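Local coordinates for protein putative cytochrome P450 YjiB (Bacillus subtilis subsp. subtilis, PDB 4RM4) that probably acts as a heme-dependent monooxygenase of the cytochrome P450 family, using bound heme iron to incorporate oxygen into organic substrates, at residues 29-34 / 319-324; 36-41 / 50-55; 288-293 / 309-314. All blocks are in the same frame, centred on the assembly; numbering follows the deposited sequence.

How the interactions relate
The three contacts lie on the same side of the P450, around its five-stranded sheet. Centres are about 9 Å apart for interactions 1 and 2, about 11 Å for 2 and 3, and about 17 Å for 1 and 3. Helix 27-36 is followed, after a short loop, by strand 39-42, so interaction 2 follows interaction 1's first segment; interaction 3 comes much later, and 319-324 returns the chain to the helix. Strand 47-50 pairs with 309-312, tying interactions 2 and 3 through Val-50 and Leu-311, while Asp-320 meets Tyr-53 between interactions 1 and 2. The amino-terminal elements are thus joined to strands from late in the chain, one of which reaches the heme propionate.

Interaction 1 of 3, residues 29-34 / 319-324; sequences WYESMR and RDEAKF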
loop_
_atom_site.group_PDB
_atom_site.type_symbol
_atom_site.label_atom_id
_atom_site.label_comp_id
_atom_site.label_asym_id
_atom_site.label_seq_id
_atom_site.Cartn_x
_atom_site.Cartn_y
_atom_site.Cartn_z
ATOM N N TRP A 29 -5.043 20.801 -4.830
ATOM C CA TRP A 29 -3.755 21.349 -4.418
ATOM C C TRP A 29 -2.605 20.816 -5.267
ATOM O O TRP A 29 -1.762 21.590 -5.712
ATOM C CB TRP A 29 -3.485 21.111 -2.932
ATOM C CG TRP A 29 -2.143 21.638 -2.494
ATOM C CD1 TRP A 29 -1.758 22.947 -2.421
ATOM C CD2 TRP A 29 -1.013 20.864 -2.080
ATOM N NE1 TRP A 29 -0.455 23.033 -1.990
ATOM C CE2 TRP A 29 0.026 21.769 -1.774
ATOM C CE3 TRP A 29 -0.776 19.492 -1.938
ATOM C CZ2 TRP A 29 1.275 21.346 -1.329
ATOM C CZ3 TRP A 29 0.466 19.074 -1.507
ATOM C CH2 TRP A 29 1.476 19.998 -1.209
ATOM N N TYR A 30 -2.559 19.498 -5.475
ATOM C CA TYR A 30 -1.583 18.913 -6.389
ATOM C C TYR A 30 -1.644 19.633 -7.743
ATOM O O TYR A 30 -0.620 19.972 -8.324
ATOM C CB TYR A 30 -1.881 17.428 -6.635
ATOM C CG TYR A 30 -1.737 16.492 -5.442
ATOM C CD1 TYR A 30 -2.477 15.313 -5.375
ATOM C CD2 TYR A 30 -0.845 16.764 -4.414
ATOM C CE1 TYR A 30 -2.355 14.440 -4.301
ATOM C CE2 TYR A 30 -0.707 15.894 -3.339
ATOM C CZ TYR A 30 -1.469 14.737 -3.290
ATOM O OH TYR A 30 -1.347 13.864 -2.236
ATOM N N GLU A 31 -2.856 19.823 -8.259
ATOM C CA GLU A 31 -3.022 20.452 -9.565
ATOM C C GLU A 31 -2.430 21.858 -9.586
ATOM O O GLU A 31 -1.793 22.251 -10.564
ATOM C CB GLU A 31 -4.492 20.490 -10.009
ATOM C CG GLU A 31 -4.683 21.178 -11.371
ATOM C CD GLU A 31 -5.952 20.746 -12.070
ATOM O OE1 GLU A 31 -6.819 20.132 -11.411
ATOM O OE2 GLU A 31 -6.086 21.023 -13.283
ATOM N N SER A 32 -2.610 22.596 -8.493
ATOM C CA SER A 32 -2.052 23.938 -8.398
ATOM C C SER A 32 -0.514 23.913 -8.365
ATOM O O SER A 32 0.135 24.745 -8.997
ATOM C CB SER A 32 -2.629 24.691 -7.198
ATOM O OG SER A 32 -2.036 24.277 -5.990
ATOM N N MET A 33 0.070 22.949 -7.653
ATOM C CA MET A 33 1.530 22.817 -7.616
ATOM C C MET A 33 2.108 22.381 -8.962
ATOM O O MET A 33 3.123 22.902 -9.402
ATOM C CB MET A 33 1.969 21.849 -6.504
ATOM C CG MET A 33 1.429 22.219 -5.136
ATOM S SD MET A 33 2.144 23.728 -4.439
ATOM C CE MET A 33 3.831 23.189 -4.133
ATOM N N ARG A 34 1.482 21.410 -9.617
ATOM C CA ARG A 34 1.977 21.004 -10.931
ATOM C C ARG A 34 2.060 22.210 -11.863
ATOM O O ARG A 34 3.015 22.355 -12.648
ATOM C CB ARG A 34 1.083 19.934 -11.548
ATOM C CG ARG A 34 1.202 18.582 -10.872
ATOM C CD ARG A 34 0.633 17.498 -11.766
ATOM N NE ARG A 34 -0.775 17.706 -12.137
ATOM C CZ ARG A 34 -1.810 17.427 -11.345
ATOM N NH1 ARG A 34 -3.055 17.626 -11.765
ATOM N NH2 ARG A 34 -1.606 16.964 -10.125
ATOM N N ARG A 319 -2.122 12.116 -11.707
ATOM C CA ARG A 319 -3.155 13.040 -12.196
ATOM C C ARG A 319 -2.613 14.026 -13.228
ATOM O O ARG A 319 -3.317 14.959 -13.643
ATOM C CB ARG A 319 -3.754 13.857 -11.039
ATOM C CG ARG A 319 -4.387 13.063 -9.907
ATOM C CD ARG A 319 -5.580 12.304 -10.433
ATOM N NE ARG A 319 -6.489 11.797 -9.405
ATOM C CZ ARG A 319 -7.629 12.378 -9.035
ATOM N NH1 ARG A 319 -8.008 13.538 -9.578
ATOM N NH2 ARG A 319 -8.393 11.794 -8.116
ATOM N N ASP A 320 -1.355 13.850 -13.608
ATOM C CA ASP A 320 -0.657 14.810 -14.451
ATOM C C ASP A 320 -1.157 14.778 -15.894
ATOM O O ASP A 320 -1.051 13.764 -16.575
ATOM C CB ASP A 320 0.849 14.563 -14.390
ATOM C CG ASP A 320 1.643 15.616 -15.126
ATOM O OD1 ASP A 320 1.019 16.439 -15.852
ATOM O OD2 ASP A 320 2.885 15.615 -14.986
ATOM N N GLU A 321 -1.717 15.905 -16.326
ATOM C CA GLU A 321 -2.271 16.072 -17.661
ATOM C C GLU A 321 -1.247 15.811 -18.774
ATOM O O GLU A 321 -1.617 15.472 -19.898
ATOM C CB GLU A 321 -2.833 17.500 -17.796
ATOM C CG GLU A 321 -3.897 17.882 -16.733
ATOM C CD GLU A 321 -3.341 18.281 -15.337
ATOM O OE1 GLU A 321 -2.135 18.120 -15.048
ATOM O OE2 GLU A 321 -4.143 18.775 -14.516
ATOM N N ALA A 322 0.034 15.989 -18.465
ATOM C CA ALA A 322 1.087 15.805 -19.458
ATOM C C ALA A 322 1.317 14.339 -19.802
ATOM O O ALA A 322 1.931 14.023 -20.822
ATOM C CB ALA A 322 2.379 16.449 -18.991
ATOM N N LYS A 323 0.810 13.444 -18.958
ATOM C CA LYS A 323 1.026 12.025 -19.156
ATOM C C LYS A 323 -0.273 11.247 -19.387
ATOM O O LYS A 323 -0.273 10.209 -20.056
ATOM C CB LYS A 323 1.780 11.435 -17.950
ATOM C CG LYS A 323 2.022 9.934 -18.064
ATOM C CD LYS A 323 3.065 9.608 -19.113
ATOM C CE LYS A 323 3.262 8.112 -19.225
ATOM N NZ LYS A 323 4.372 7.802 -20.170
ATOM N N PHE A 324 -1.361 11.735 -18.800
ATOM C CA PHE A 324 -2.670 11.090 -18.885
ATOM C C PHE A 324 -3.713 11.985 -19.519
ATOM O O PHE A 324 -3.904 13.126 -19.101
ATOM C CB PHE A 324 -3.178 10.730 -17.493
ATOM C CG PHE A 324 -2.328 9.715 -16.779
ATOM C CD1 PHE A 324 -1.437 10.112 -15.796
ATOM C CD2 PHE A 324 -2.421 8.368 -17.092
ATOM C CE1 PHE A 324 -0.661 9.184 -15.139
ATOM C CE2 PHE A 324 -1.639 7.425 -16.434
ATOM C CZ PHE A 324 -0.765 7.834 -15.458
#
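Arg-34, on the amino-terminal helix 27-36 of the P450 fold, grips Glu-321 in the loop that follows helix 314-317. The guanidinium presents its NE side: Arg-34 NE donates to Glu-321 OE1 at 3.2 Å, and the straighter bond, Arg-34 NH1 to Glu-321 OE2, has an N-H...O angle of 165°. Both oxygens are met on their syn sides, but the guanidinium and carboxylate planes are turned 42° apart, so this two-nitrogen salt bridge is twisted. Arg-34 bends at chi3 (-58°), which lays the guanidinium flat over the loop backbone, with Arg-319 C 3.9 Å above the middle of one face and Glu-31 CA against the opposite one. Lower down, Arg-34 CD packs on Asp-320 CB at 3.9 Å. The remaining nitrogen, NH2, is bonded to Ser-316 OG, which fixes the rotation of the group further. Glu-31 brings a second carboxylate in across Glu-321, at about a right angle: its OE2 lies 3.2 Å from Glu-321 OE2, two acceptors whose repulsion Arg-34 and a weak bond from His-328 to Glu-31 OE2 may ease. Asp-320 OD1 accepts from Ala-322 N (2.8 Å), while its OD2 takes Tyr-53 N. The loop backbone is therefore shaped by an Asx turn, here joined by a salt bridge to the first helix of the P450 domain.

Interaction 2 of 3, residues 36-41 / 50-55; sequences DAPVSF and VFLYDD
Pro-38 and Phe-51 are joined by one backbone hydrogen bond just beyond the single antiparallel, non-hydrogen-bonded bridge of Val-39 with Val-50. Phe-51 N donates to Pro-38 O at 3.0 Å, and Val-50 CA sends a CH...O contact to the same oxygen. A water adds to this: it donates to Pro-38 O (2.9 Å) and to Asp-55 OD2 (2.7 Å), and accepts from Leu-52 N, the N-cap residue of helix 53-61.

Apolar contacts flank these bonds. Pro-38 CB sits 3.7 Å from Leu-52 CG, while Val-39 CG1 and Val-50 CG2 lie more loosely together on one face of the sheet. Val-39 CG2 also touches Asp-55 OD2 at 3.9 Å, the two side chains crossing at about a right angle. The Phe-51 ring has its CG beside the backbone N (chi1 -66°), which brings the edge at CD2 to 3.6 Å from Pro-38 O. Beyond the contact that ring stacks on Phe-313 and meets Trp-29 edge-to-face.

With both hydrogens of the water spent on acceptors, the proline carbonyl is linked to the aspartate and to the start of the helix, so the residue leading into strand 39-42 and the start of helix 53-61 are coupled by polar bonds.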
loop_
_atom_site.group_PDB
_atom_site.type_symbol
_atom_site.label_atom_id
_atom_site.label_comp_id
_atom_site.label_asym_id
_atom_site.label_seq_id
_atom_site.Cartn_x
_atom_site.Cartn_y
_atom_site.Cartn_z
ATOM N N ASP A 36 1.842 25.686 -10.860
ATOM C CA ASP A 36 2.481 26.884 -10.306
ATOM C C ASP A 36 3.842 26.672 -9.645
ATOM O O ASP A 36 4.665 27.585 -9.641
ATOM C CB ASP A 36 1.551 27.557 -9.299
ATOM C CG ASP A 36 0.307 28.117 -9.943
ATOM O OD1 ASP A 36 0.381 28.499 -11.130
ATOM O OD2 ASP A 36 -0.742 28.165 -9.269
ATOM N N ALA A 37 4.070 25.495 -9.060
ATOM C CA ALA A 37 5.318 25.236 -8.339
ATOM C C ALA A 37 5.692 23.756 -8.400
ATOM O O ALA A 37 5.732 23.085 -7.366
ATOM C CB ALA A 37 5.199 25.701 -6.862
ATOM N N PRO A 38 5.966 23.243 -9.608
ATOM C CA PRO A 38 6.133 21.786 -9.730
ATOM C C PRO A 38 7.345 21.219 -8.987
ATOM O O PRO A 38 7.345 20.030 -8.677
ATOM C CB PRO A 38 6.269 21.561 -11.246
ATOM C CG PRO A 38 6.754 22.905 -11.795
ATOM C CD PRO A 38 6.117 23.941 -10.900
ATOM N N VAL A 39 8.364 22.037 -8.746
ATOM C CA VAL A 39 9.515 21.619 -7.955
ATOM C C VAL A 39 9.757 22.680 -6.882
ATOM O O VAL A 39 10.234 23.759 -7.168
ATOM C CB VAL A 39 10.781 21.436 -8.812
ATOM C CG1 VAL A 39 11.955 21.030 -7.936
ATOM C CG2 VAL A 39 10.536 20.391 -9.891
ATOM N N SER A 40 9.421 22.356 -5.644
ATOM C CA SER A 40 9.274 23.374 -4.603
ATOM C C SER A 40 10.168 23.057 -3.405
ATOM O O SER A 40 10.320 21.897 -3.054
ATOM C CB SER A 40 7.805 23.395 -4.161
ATOM O OG SER A 40 7.589 24.308 -3.114
ATOM N N PHE A 41 10.760 24.076 -2.776
ATOM C CA PHE A 41 11.592 23.826 -1.592
ATOM C C PHE A 41 10.968 24.404 -0.326
ATOM O O PHE A 41 10.604 25.571 -0.271
ATOM C CB PHE A 41 13.004 24.388 -1.781
ATOM C CG PHE A 41 13.990 23.909 -0.746
ATOM C CD1 PHE A 41 14.404 22.584 -0.734
ATOM C CD2 PHE A 41 14.515 24.783 0.200
ATOM C CE1 PHE A 41 15.301 22.130 0.203
ATOM C CE2 PHE A 41 15.432 24.324 1.154
ATOM C CZ PHE A 41 15.821 22.998 1.152
ATOM N N VAL A 50 8.162 17.299 -5.347
ATOM C CA VAL A 50 8.152 17.183 -6.797
ATOM C C VAL A 50 6.777 16.643 -7.210
ATOM O O VAL A 50 6.311 15.675 -6.632
ATOM C CB VAL A 50 9.299 16.271 -7.298
ATOM C CG1 VAL A 50 9.125 15.976 -8.759
ATOM C CG2 VAL A 50 10.655 16.956 -7.057
ATOM N N PHE A 51 6.124 17.290 -8.177
ATOM C CA PHE A 51 4.714 17.016 -8.466
ATOM C C PHE A 51 4.374 16.518 -9.881
ATOM O O PHE A 51 3.286 15.983 -10.091
ATOM C CB PHE A 51 3.858 18.261 -8.170
ATOM C CG PHE A 51 3.817 18.641 -6.709
ATOM C CD1 PHE A 51 2.875 18.085 -5.865
ATOM C CD2 PHE A 51 4.725 19.558 -6.187
ATOM C CE1 PHE A 51 2.844 18.428 -4.503
ATOM C CE2 PHE A 51 4.701 19.902 -4.835
ATOM C CZ PHE A 51 3.755 19.334 -3.995
ATOM N N LEU A 52 5.273 16.710 -10.846
ATOM C CA LEU A 52 4.989 16.306 -12.228
ATOM C C LEU A 52 5.363 14.852 -12.482
ATOM O O LEU A 52 6.346 14.354 -11.943
ATOM C CB LEU A 52 5.735 17.196 -13.236
ATOM C CG LEU A 52 5.357 18.675 -13.375
ATOM C CD1 LEU A 52 6.269 19.371 -14.369
ATOM C CD2 LEU A 52 3.901 18.831 -13.805
ATOM N N TYR A 53 4.586 14.179 -13.317
ATOM C CA TYR A 53 4.851 12.765 -13.611
ATOM C C TYR A 53 6.312 12.448 -14.015
ATOM O O TYR A 53 6.939 11.559 -13.446
ATOM C CB TYR A 53 3.873 12.259 -14.674
ATOM C CG TYR A 53 4.007 10.789 -14.995
ATOM C CD1 TYR A 53 3.197 9.836 -14.377
ATOM C CD2 TYR A 53 4.948 10.356 -15.919
ATOM C CE1 TYR A 53 3.329 8.477 -14.683
ATOM C CE2 TYR A 53 5.095 9.026 -16.216
ATOM C CZ TYR A 53 4.288 8.088 -15.604
ATOM O OH TYR A 53 4.453 6.762 -15.940
ATOM N N ASP A 54 6.862 13.141 -15.008
ATOM C CA ASP A 54 8.235 12.827 -15.411
ATOM C C ASP A 54 9.251 13.043 -14.278
ATOM O O ASP A 54 10.176 12.247 -14.088
ATOM C CB ASP A 54 8.639 13.618 -16.668
ATOM C CG ASP A 54 7.841 13.209 -17.897
ATOM O OD1 ASP A 54 7.222 12.123 -17.879
ATOM O OD2 ASP A 54 7.839 13.973 -18.884
ATOM N N ASP A 55 9.077 14.120 -13.518
ATOM C CA ASP A 55 9.981 14.413 -12.418
ATOM C C ASP A 55 9.850 13.373 -11.304
ATOM O O ASP A 55 10.855 12.828 -10.824
ATOM C CB ASP A 55 9.730 15.821 -11.882
ATOM C CG ASP A 55 10.023 16.893 -12.916
ATOM O OD1 ASP A 55 10.774 16.583 -13.858
ATOM O OD2 ASP A 55 9.514 18.029 -12.780
HETATM O O HOH W 1 7.740 18.093 -10.730
#

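Interaction 3 of 3, residues 288-293 / 309-314; sequences VLRRIA and MVLAFV. With HEM (protoporphyrin IX containing Fe), chain B.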
loop_
_atom_site.group_PDB
_atom_site.type_symbol
_atom_site.label_atom_id
_atom_site.label_comp_id
_atom_site.label_asym_id
_atom_site.label_seq_id
_atom_site.Cartn_x
_atom_site.Cartn_y
_atom_site.Cartn_z
ATOM N N VAL A 288 3.061 9.614 -1.461
ATOM C CA VAL A 288 4.347 10.301 -1.461
ATOM C C VAL A 288 5.506 9.369 -1.053
ATOM O O VAL A 288 5.374 8.530 -0.157
ATOM C CB VAL A 288 4.260 11.600 -0.585
ATOM C CG1 VAL A 288 3.976 11.256 0.886
ATOM C CG2 VAL A 288 5.516 12.441 -0.719
ATOM N N LEU A 289 6.641 9.500 -1.735
ATOM C CA LEU A 289 7.768 8.619 -1.495
ATOM C C LEU A 289 8.995 9.509 -1.279
ATOM O O LEU A 289 9.098 10.567 -1.893
ATOM C CB LEU A 289 7.967 7.701 -2.702
ATOM C CG LEU A 289 6.875 6.702 -3.076
ATOM C CD1 LEU A 289 7.284 5.951 -4.351
ATOM C CD2 LEU A 289 6.618 5.702 -1.945
ATOM N N ARG A 290 9.888 9.098 -0.383
ATOM C CA ARG A 290 11.071 9.888 -0.045
ATOM C C ARG A 290 12.351 9.345 -0.694
ATOM O O ARG A 290 12.542 8.136 -0.813
ATOM C CB ARG A 290 11.258 9.919 1.481
ATOM C CG ARG A 290 10.086 10.498 2.270
ATOM C CD ARG A 290 10.342 10.391 3.771
ATOM N NE ARG A 290 9.247 10.946 4.562
ATOM C CZ ARG A 290 9.234 12.179 5.059
ATOM N NH1 ARG A 290 10.260 12.994 4.853
ATOM N NH2 ARG A 290 8.194 12.599 5.767
ATOM N N ARG A 291 13.218 10.255 -1.126
ATOM C CA ARG A 291 14.565 9.900 -1.562
ATOM C C ARG A 291 15.565 10.916 -1.028
ATOM O O ARG A 291 15.199 12.021 -0.612
ATOM C CB ARG A 291 14.661 9.844 -3.095
ATOM C CG ARG A 291 13.751 8.798 -3.770
ATOM C CD ARG A 291 14.307 7.404 -3.542
ATOM N NE ARG A 291 13.655 6.371 -4.343
ATOM C CZ ARG A 291 12.580 5.688 -3.956
ATOM N NH1 ARG A 291 12.018 5.952 -2.787
ATOM N NH2 ARG A 291 12.061 4.752 -4.747
ATOM N N ILE A 292 16.835 10.533 -1.037
ATOM C CA ILE A 292 17.916 11.458 -0.727
ATOM C C ILE A 292 18.804 11.553 -1.952
ATOM O O ILE A 292 19.170 10.535 -2.526
ATOM C CB ILE A 292 18.753 10.976 0.480
ATOM C CG1 ILE A 292 17.867 10.822 1.705
ATOM C CG2 ILE A 292 19.883 11.956 0.787
ATOM C CD1 ILE A 292 17.297 12.107 2.192
ATOM N N ALA A 293 19.139 12.778 -2.349
ATOM C CA ALA A 293 20.060 13.005 -3.457
ATOM C C ALA A 293 21.457 12.520 -3.077
ATOM O O ALA A 293 21.971 12.909 -2.042
ATOM C CB ALA A 293 20.100 14.481 -3.790
ATOM N N MET A 309 16.740 16.090 0.949
ATOM C CA MET A 309 15.605 15.177 0.958
ATOM C C MET A 309 14.602 15.621 -0.110
ATOM O O MET A 309 14.401 16.812 -0.316
ATOM C CB MET A 309 14.947 15.176 2.333
ATOM C CG MET A 309 13.586 14.510 2.376
ATOM S SD MET A 309 13.706 12.761 2.724
ATOM C CE MET A 309 14.612 12.779 4.268
ATOM N N VAL A 310 14.011 14.656 -0.815
ATOM C CA VAL A 310 13.030 14.942 -1.863
ATOM C C VAL A 310 11.765 14.127 -1.635
ATOM O O VAL A 310 11.834 12.925 -1.397
ATOM C CB VAL A 310 13.571 14.573 -3.261
ATOM C CG1 VAL A 310 12.516 14.834 -4.332
ATOM C CG2 VAL A 310 14.864 15.344 -3.562
ATOM N N LEU A 311 10.617 14.793 -1.684
ATOM C CA LEU A 311 9.325 14.123 -1.618
ATOM C C LEU A 311 8.730 14.013 -3.032
ATOM O O LEU A 311 8.473 15.015 -3.685
ATOM C CB LEU A 311 8.378 14.891 -0.693
ATOM C CG LEU A 311 8.780 14.995 0.781
ATOM C CD1 LEU A 311 7.796 15.903 1.515
ATOM C CD2 LEU A 311 8.821 13.614 1.435
ATOM N N ALA A 312 8.521 12.786 -3.504
ATOM C CA ALA A 312 8.003 12.569 -4.850
ATOM C C ALA A 312 6.542 12.149 -4.720
ATOM O O ALA A 312 6.247 11.060 -4.239
ATOM C CB ALA A 312 8.826 11.503 -5.568
ATOM N N PHE A 313 5.643 13.042 -5.106
ATOM C CA PHE A 313 4.205 12.824 -4.986
ATOM C C PHE A 313 3.612 11.983 -6.109
ATOM O O PHE A 313 3.135 12.508 -7.106
ATOM C CB PHE A 313 3.485 14.188 -4.884
ATOM C CG PHE A 313 3.656 14.842 -3.547
ATOM C CD1 PHE A 313 2.705 14.675 -2.553
ATOM C CD2 PHE A 313 4.791 15.593 -3.264
ATOM C CE1 PHE A 313 2.881 15.240 -1.297
ATOM C CE2 PHE A 313 4.966 16.170 -2.014
ATOM C CZ PHE A 313 4.019 15.997 -1.033
ATOM N N VAL A 314 3.664 10.664 -5.950
ATOM C CA VAL A 314 3.114 9.769 -6.945
ATOM C C VAL A 314 1.608 10.006 -7.096
ATOM O O VAL A 314 1.058 9.826 -8.171
ATOM C CB VAL A 314 3.429 8.278 -6.647
ATOM C CG1 VAL A 314 4.947 8.009 -6.732
ATOM C CG2 VAL A 314 2.896 7.873 -5.293
HETATM C CHA HEM B . 7.221 -1.116 -2.009
HETATM C CHB HEM B . 2.829 0.779 -2.726
HETATM C CHC HEM B . 0.774 -3.306 -1.036
HETATM C CHD HEM B . 5.155 -5.003 0.153
HETATM C C1A HEM B . 6.214 -0.255 -2.393
HETATM C C2A HEM B . 6.377 1.008 -3.084
HETATM C C3A HEM B . 5.164 1.532 -3.283
HETATM C C4A HEM B . 4.190 0.616 -2.741
HETATM C CMA HEM B . 4.841 2.885 -3.977
HETATM C CAA HEM B . 7.716 1.644 -3.531
HETATM C CBA HEM B . 8.402 2.329 -2.363
HETATM C CGA HEM B . 9.549 3.199 -2.825
HETATM O O1A HEM B . 10.134 3.876 -1.942
HETATM O O2A HEM B . 9.867 3.218 -4.042
HETATM C C1B HEM B . 1.918 -0.182 -2.362
HETATM C C2B HEM B . 0.487 -0.099 -2.586
HETATM C C3B HEM B . -0.073 -1.216 -2.101
HETATM C C4B HEM B . 0.974 -2.062 -1.579
HETATM C CMB HEM B . -0.222 1.098 -3.256
HETATM C CAB HEM B . -1.555 -1.658 -2.101
HETATM C CBB HEM B . -2.427 -1.109 -2.948
HETATM C C1C HEM B . 1.779 -4.129 -0.601
HETATM C C2C HEM B . 1.621 -5.475 -0.084
HETATM C C3C HEM B . 2.839 -5.929 0.238
HETATM C C4C HEM B . 3.795 -4.900 -0.062
HETATM C CMC HEM B . 0.258 -6.190 0.030
HETATM C CAC HEM B . 3.272 -7.287 0.841
HETATM C CBC HEM B . 2.430 -8.174 1.382
HETATM C C1D HEM B . 6.108 -4.113 -0.288
HETATM C C2D HEM B . 7.517 -4.278 -0.069
HETATM C C3D HEM B . 8.176 -3.068 -0.743
HETATM C C4D HEM B . 7.086 -2.296 -1.306
HETATM C CMD HEM B . 8.199 -5.439 0.679
HETATM C CAD HEM B . 9.691 -2.761 -0.813
HETATM C CBD HEM B . 10.234 -3.374 -2.107
HETATM C CGD HEM B . 11.690 -3.011 -2.281
HETATM O O1D HEM B . 12.370 -3.676 -3.110
HETATM O O2D HEM B . 12.152 -2.081 -1.570
HETATM N NA HEM B . 4.860 -0.452 -2.195
HETATM N NB HEM B . 2.167 -1.393 -1.736
HETATM N NC HEM B . 3.121 -3.802 -0.571
HETATM N ND HEM B . 5.895 -2.957 -1.017
HETATM FE FE HEM B . 4.027 -2.207 -1.524
HETATM O O HOH W 2 3.876 -0.842 0.491
#
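Strands 289-293 and 309-312 run antiparallel, their axes 148° apart in direction, and four backbone hydrogen bonds join Leu-289 with Ala-312 and Arg-291 with Val-310. The straightest is Ala-312 N to Leu-289 O, at 2.8 Å. At one end Val-288 CG2, placed anti to N, stands over the centre of the Phe-313 ring, 3.8 Å from its centroid: a CH-pi contact. On the same face as Leu-311, the extended Arg-290 lies beside that leucine and points the same way, with Leu-311 CD2 3.5 Å from Arg-290 CG and also over one guanidinium face. Further along, Ile-292 CD1 presses on Met-309 CE at 3.5 Å, tighter than usual. The other face looks to the heme. Bent at chi2 (-74°), Arg-291 turns its guanidinium edge to a propionate, NH1 reaching HEM O1A at 2.9 Å and NH2 HEM O2A at 2.8 Å. Arg-290 O and Val-60 O each hold one of these nitrogens as well, while Leu-289 packs its methyls on the same propionate arm. A leucine in place of Arg-291 would probably leave this propionate without its paired donors and their positive charge, and take from Arg-290 O and Val-60 O the N-H that each receives from Arg-291. Strand 47-50 lies along 309-312, strand 66-67 borders 289-293, and helix 53-61 packs on the face of Arg-291 and Val-310.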